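Local structure of cpftsy (Physcomitrella patens, 4AK9) at residues A[98-103]-A[280-285]; A[63-68]-A[284-289]. The protein probably serves as the GTP-dependent chloroplast receptor of the signal recognition particle, a SIMIBI GTPase involved in protein transport. All coordinates share one frame; numbering follows the deposited sequence.

Both contacts seat the N-terminal helical bundle on the GTPase domain, and both use helix 280-288, sharing V284 and V285. Contact 2 brings in the start of helix 63-78, which comes first in the chain, and contact 1 the end of helix 85-101, which follows it; helix 280-288 comes much later, between strands 266-270 and 292-296 of the central sheet. Their centres lie about 7 Å apart, and L99 packs on K68 where they meet. Contact 1 is apolar and buried, contact 2 polar and nearer the surface. Because they adjoin on one helix, they form parts of one interface between the two domains, the NG arrangement of SRP-type GTPases.

Contact 1 (A[98-103]-A[280-285]); sequences KLLTER and CVVSVV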
loop_
_atom_site.group_PDB
_atom_site.type_symbol
_atom_site.label_atom_id
_atom_site.label_comp_id
_atom_site.label_asym_id
_atom_site.label_seq_id
_atom_site.Cartn_x
_atom_site.Cartn_y
_atom_site.Cartn_z
ATOM N N LYS A 98 -12.008 -10.931 -14.733
ATOM C CA LYS A 98 -13.007 -11.695 -13.987
ATOM C C LYS A 98 -13.224 -11.189 -12.573
ATOM O O LYS A 98 -14.367 -11.063 -12.134
ATOM C CB LYS A 98 -12.634 -13.178 -13.974
ATOM C CG LYS A 98 -12.791 -13.785 -15.342
ATOM C CD LYS A 98 -12.430 -15.262 -15.382
ATOM C CE LYS A 98 -13.427 -16.121 -14.594
ATOM N NZ LYS A 98 -13.139 -16.205 -13.126
ATOM N N LEU A 99 -12.134 -10.905 -11.863
ATOM C CA LEU A 99 -12.242 -10.388 -10.505
ATOM C C LEU A 99 -13.031 -9.093 -10.501
ATOM O O LEU A 99 -13.771 -8.831 -9.555
ATOM C CB LEU A 99 -10.866 -10.099 -9.925
ATOM C CG LEU A 99 -10.050 -11.286 -9.438
ATOM C CD1 LEU A 99 -8.907 -10.733 -8.577
ATOM C CD2 LEU A 99 -10.935 -12.224 -8.624
ATOM N N LEU A 100 -12.883 -8.284 -11.560
ATOM C CA LEU A 100 -13.572 -6.981 -11.633
ATOM C C LEU A 100 -15.063 -7.066 -11.954
ATOM O O LEU A 100 -15.804 -6.112 -11.759
ATOM C CB LEU A 100 -12.868 -6.035 -12.635
ATOM C CG LEU A 100 -11.522 -5.428 -12.181
ATOM C CD1 LEU A 100 -10.769 -4.858 -13.425
ATOM C CD2 LEU A 100 -11.762 -4.319 -11.154
ATOM N N THR A 101 -15.507 -8.213 -12.459
ATOM C CA THR A 101 -16.834 -8.288 -13.031
ATOM C C THR A 101 -17.718 -9.437 -12.519
ATOM O O THR A 101 -18.937 -9.374 -12.648
ATOM C CB THR A 101 -16.730 -8.478 -14.563
ATOM O OG1 THR A 101 -15.894 -9.624 -14.831
ATOM C CG2 THR A 101 -16.127 -7.240 -15.241
ATOM N N GLU A 102 -17.125 -10.509 -12.017
ATOM C CA GLU A 102 -17.929 -11.703 -11.708
ATOM C C GLU A 102 -18.909 -11.541 -10.542
ATOM O O GLU A 102 -19.941 -12.228 -10.509
ATOM C CB GLU A 102 -17.012 -12.899 -11.439
ATOM C CG GLU A 102 -16.256 -12.771 -10.106
ATOM C CD GLU A 102 -15.005 -13.643 -10.044
ATOM O OE1 GLU A 102 -14.872 -14.566 -10.890
ATOM O OE2 GLU A 102 -14.159 -13.417 -9.140
ATOM N N ARG A 103 -18.614 -10.649 -9.595
ATOM C CA ARG A 103 -19.410 -10.562 -8.377
ATOM C C ARG A 103 -20.228 -9.259 -8.264
ATOM O O ARG A 103 -21.344 -9.256 -7.707
ATOM C CB ARG A 103 -18.490 -10.764 -7.148
ATOM C CG ARG A 103 -19.115 -10.342 -5.795
ATOM C CD ARG A 103 -20.336 -11.232 -5.359
ATOM N NE ARG A 103 -20.779 -10.860 -4.014
ATOM C CZ ARG A 103 -21.591 -9.836 -3.765
ATOM N NH1 ARG A 103 -22.062 -9.109 -4.770
ATOM N NH2 ARG A 103 -21.946 -9.528 -2.520
ATOM N N CYS A 280 -5.085 -0.787 -6.775
ATOM C CA CYS A 280 -6.046 -0.592 -5.690
ATOM C C CYS A 280 -7.498 -0.656 -6.193
ATOM O O CYS A 280 -8.403 -1.060 -5.452
ATOM C CB CYS A 280 -5.798 0.726 -4.922
ATOM S SG CYS A 280 -6.178 2.228 -5.847
ATOM N N VAL A 281 -7.716 -0.298 -7.452
ATOM C CA VAL A 281 -9.029 -0.467 -8.081
ATOM C C VAL A 281 -9.505 -1.928 -7.997
ATOM O O VAL A 281 -10.682 -2.210 -7.685
ATOM C CB VAL A 281 -8.987 -0.011 -9.547
ATOM C CG1 VAL A 281 -10.308 -0.318 -10.269
ATOM C CG2 VAL A 281 -8.670 1.478 -9.614
ATOM N N VAL A 282 -8.619 -2.856 -8.321
ATOM C CA VAL A 282 -8.972 -4.268 -8.304
ATOM C C VAL A 282 -9.184 -4.756 -6.886
ATOM O O VAL A 282 -10.156 -5.446 -6.580
ATOM C CB VAL A 282 -7.861 -5.102 -9.015
ATOM C CG1 VAL A 282 -8.277 -6.599 -9.074
ATOM C CG2 VAL A 282 -7.627 -4.531 -10.397
ATOM N N SER A 283 -8.297 -4.349 -5.998
ATOM C CA SER A 283 -8.376 -4.772 -4.607
ATOM C C SER A 283 -9.658 -4.325 -3.935
ATOM O O SER A 283 -10.255 -5.078 -3.158
ATOM C CB SER A 283 -7.190 -4.219 -3.835
ATOM O OG SER A 283 -5.961 -4.711 -4.407
ATOM N N VAL A 284 -10.075 -3.087 -4.200
ATOM C CA VAL A 284 -11.306 -2.598 -3.565
ATOM C C VAL A 284 -12.542 -3.342 -4.082
ATOM O O VAL A 284 -13.422 -3.715 -3.306
ATOM C CB VAL A 284 -11.441 -1.026 -3.607
ATOM C CG1 VAL A 284 -11.921 -0.548 -4.938
ATOM C CG2 VAL A 284 -12.456 -0.566 -2.560
ATOM N N VAL A 285 -12.592 -3.621 -5.372
ATOM C CA VAL A 285 -13.735 -4.358 -5.930
ATOM C C VAL A 285 -13.739 -5.784 -5.380
ATOM O O VAL A 285 -14.774 -6.286 -4.942
ATOM C CB VAL A 285 -13.698 -4.358 -7.459
ATOM C CG1 VAL A 285 -14.804 -5.308 -8.029
ATOM C CG2 VAL A 285 -13.897 -2.930 -7.973
#
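L100 lays its CD2 methyl over the turn of helix 280-288 formed by V281, V282 and V285. This one branch touches all three valines: CD2 lies 4.0 Å from CA of V282, 4.1 Å from CG2 of V285 and 4.3 Å from CG1 of V281. With CG turned anti to the carbonyl carbon (chi1 -74°), the leucine carries its forked end from the close of helix 85-101 across to the valine surface, which its CA-CB bond alone does not face. Leucine suits the place because it is long enough to carry a methyl to the valines; the short, branched valines give the opposing helix a compact apolar surface close to its backbone. The L100 side chain lies roughly perpendicular to that of V285, and it is CD2 that comes close to CG2. V285 divides its work between its two methyls: CG2 meets the leucine, while CG1, anti to the backbone N (chi1 172°), rests against main-chain oxygens, 3.9 Å from O of L100 and 4.0 Å from O of L99. The packing joins the two halves of the NG unit of SRP-type GTPases, setting the last helix of the N-terminal bundle against the helix between strands 266-270 and 292-296 of the GTPase domain. F312 and A309 of helix 309-316 also pack on L100, and F312 reaches V282 as well, so the C-terminal helix shares in the same apolar region. L99 is the lesser partner: its CD1 approaches CG1 of V282 at 4.2 Å, and its side chain also touches I69 of helix 63-78.

Contact 2 (A[63-68]-A[284-289]); sequences PKTALK and VVDELS
K68 meets D286 head-on and T65 runs alongside it the other way; each bonds to a different carboxylate oxygen. Here the segments 63-68 and 284-288, from the N and G domains, cross at 98°, part of the NG interface of SRP-type GTPases. D286 holds CG anti to its backbone N (chi1 -179°), which carries the group out to helix 63-78. OD1 takes the ammonium NZ of K68 on its syn lone pair at 2.8 Å, and OD2 takes the hydroxyl OG1 of T65 on its anti lone pair, also at 2.8 Å. These two bonds should restrict rotation of the carboxylate; threonine is short enough to donate from close to the helix, whereas lysine needs its flexible chain, bent at chi3. The E287 side chain runs roughly perpendicular to that of K64, with OE2 3.5 Å from CB of K64. E287 OE1 makes only a long salt bridge to K64 NZ and has R256 of helix 251-261 as its stronger partner. One water donates to both T65 OG1 and E287 OE2; a second links the acids, donating to D286 OD2 at 2.7 Å and to E287 OE2.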
loop_
_atom_site.group_PDB
_atom_site.type_symbol
_atom_site.label_atom_id
_atom_site.label_comp_id
_atom_site.label_asym_id
_atom_site.label_seq_id
_atom_site.Cartn_x
_atom_site.Cartn_y
_atom_site.Cartn_z
ATOM N N PRO A 63 -2.351 -8.208 -0.808
ATOM C CA PRO A 63 -1.870 -9.601 -0.672
ATOM C C PRO A 63 -2.947 -10.634 -1.031
ATOM O O PRO A 63 -2.670 -11.586 -1.757
ATOM C CB PRO A 63 -1.489 -9.696 0.812
ATOM C CG PRO A 63 -0.984 -8.259 1.127
ATOM C CD PRO A 63 -1.958 -7.355 0.343
ATOM N N LYS A 64 -4.175 -10.456 -0.557
ATOM C CA LYS A 64 -5.193 -11.447 -0.886
ATOM C C LYS A 64 -5.599 -11.471 -2.350
ATOM O O LYS A 64 -5.849 -12.546 -2.907
ATOM C CB LYS A 64 -6.422 -11.277 -0.001
ATOM C CG LYS A 64 -6.113 -11.611 1.434
ATOM C CD LYS A 64 -7.362 -11.475 2.267
ATOM C CE LYS A 64 -6.988 -11.011 3.667
ATOM N NZ LYS A 64 -7.766 -9.789 4.072
ATOM N N THR A 65 -5.683 -10.295 -2.965
ATOM C CA THR A 65 -6.091 -10.186 -4.371
ATOM C C THR A 65 -4.986 -10.755 -5.293
ATOM O O THR A 65 -5.262 -11.531 -6.237
ATOM C CB THR A 65 -6.381 -8.691 -4.733
ATOM O OG1 THR A 65 -7.441 -8.191 -3.890
ATOM C CG2 THR A 65 -6.777 -8.509 -6.204
ATOM N N ALA A 66 -3.743 -10.379 -5.023
ATOM C CA ALA A 66 -2.590 -10.882 -5.788
ATOM C C ALA A 66 -2.459 -12.404 -5.632
ATOM O O ALA A 66 -2.132 -13.101 -6.603
ATOM C CB ALA A 66 -1.271 -10.169 -5.339
ATOM N N LEU A 67 -2.718 -12.910 -4.422
ATOM C CA LEU A 67 -2.655 -14.356 -4.154
ATOM C C LEU A 67 -3.649 -15.086 -5.057
ATOM O O LEU A 67 -3.305 -16.054 -5.749
ATOM C CB LEU A 67 -2.935 -14.636 -2.670
ATOM C CG LEU A 67 -3.168 -16.071 -2.182
ATOM C CD1 LEU A 67 -2.100 -17.011 -2.716
ATOM C CD2 LEU A 67 -3.159 -16.065 -0.662
ATOM N N LYS A 68 -4.880 -14.599 -5.108
ATOM C CA LYS A 68 -5.877 -15.324 -5.884
ATOM C C LYS A 68 -5.696 -15.175 -7.393
ATOM O O LYS A 68 -6.013 -16.101 -8.144
ATOM C CB LYS A 68 -7.288 -14.947 -5.465
ATOM C CG LYS A 68 -7.683 -13.582 -5.893
ATOM C CD LYS A 68 -9.164 -13.370 -5.651
ATOM C CE LYS A 68 -9.512 -13.589 -4.198
ATOM N NZ LYS A 68 -10.842 -12.999 -3.886
ATOM N N VAL A 284 -10.075 -3.087 -4.200
ATOM C CA VAL A 284 -11.306 -2.598 -3.565
ATOM C C VAL A 284 -12.542 -3.342 -4.082
ATOM O O VAL A 284 -13.422 -3.715 -3.306
ATOM C CB VAL A 284 -11.441 -1.026 -3.607
ATOM C CG1 VAL A 284 -11.921 -0.548 -4.938
ATOM C CG2 VAL A 284 -12.456 -0.566 -2.560
ATOM N N VAL A 285 -12.592 -3.621 -5.372
ATOM C CA VAL A 285 -13.735 -4.358 -5.930
ATOM C C VAL A 285 -13.739 -5.784 -5.380
ATOM O O VAL A 285 -14.774 -6.286 -4.942
ATOM C CB VAL A 285 -13.698 -4.358 -7.459
ATOM C CG1 VAL A 285 -14.804 -5.308 -8.029
ATOM C CG2 VAL A 285 -13.897 -2.930 -7.973
ATOM N N ASP A 286 -12.566 -6.417 -5.378
ATOM C CA ASP A 286 -12.400 -7.776 -4.862
ATOM C C ASP A 286 -12.773 -7.907 -3.382
ATOM O O ASP A 286 -13.550 -8.802 -2.989
ATOM C CB ASP A 286 -10.962 -8.253 -5.096
ATOM C CG ASP A 286 -10.736 -9.681 -4.608
ATOM O OD1 ASP A 286 -11.656 -10.526 -4.780
ATOM O OD2 ASP A 286 -9.659 -9.950 -4.015
ATOM N N GLU A 287 -12.258 -7.013 -2.543
ATOM C CA GLU A 287 -12.475 -7.113 -1.115
ATOM C C GLU A 287 -13.852 -6.672 -0.677
ATOM O O GLU A 287 -14.394 -7.256 0.271
ATOM C CB GLU A 287 -11.426 -6.294 -0.338
ATOM C CG GLU A 287 -9.985 -6.871 -0.397
ATOM C CD GLU A 287 -9.822 -8.126 0.458
ATOM O OE1 GLU A 287 -10.418 -8.182 1.566
ATOM O OE2 GLU A 287 -9.116 -9.070 0.019
ATOM N N LEU A 288 -14.430 -5.653 -1.329
ATOM C CA LEU A 288 -15.691 -5.059 -0.837
ATOM C C LEU A 288 -16.938 -5.490 -1.606
ATOM O O LEU A 288 -18.086 -5.255 -1.155
ATOM C CB LEU A 288 -15.638 -3.501 -0.764
ATOM C CG LEU A 288 -14.550 -2.813 0.107
ATOM C CD1 LEU A 288 -15.153 -1.628 0.842
ATOM C CD2 LEU A 288 -13.880 -3.739 1.111
ATOM N N SER A 289 -16.739 -6.138 -2.757
ATOM C CA SER A 289 -17.853 -6.616 -3.574
ATOM C C SER A 289 -18.835 -5.496 -3.947
ATOM O O SER A 289 -20.050 -5.730 -4.029
ATOM C CB SER A 289 -18.592 -7.770 -2.842
ATOM O OG SER A 289 -17.670 -8.805 -2.442
HETATM O O HOH W 1 -6.692 -7.313 -1.065
HETATM O O HOH W 2 -9.897 -10.923 -1.531
#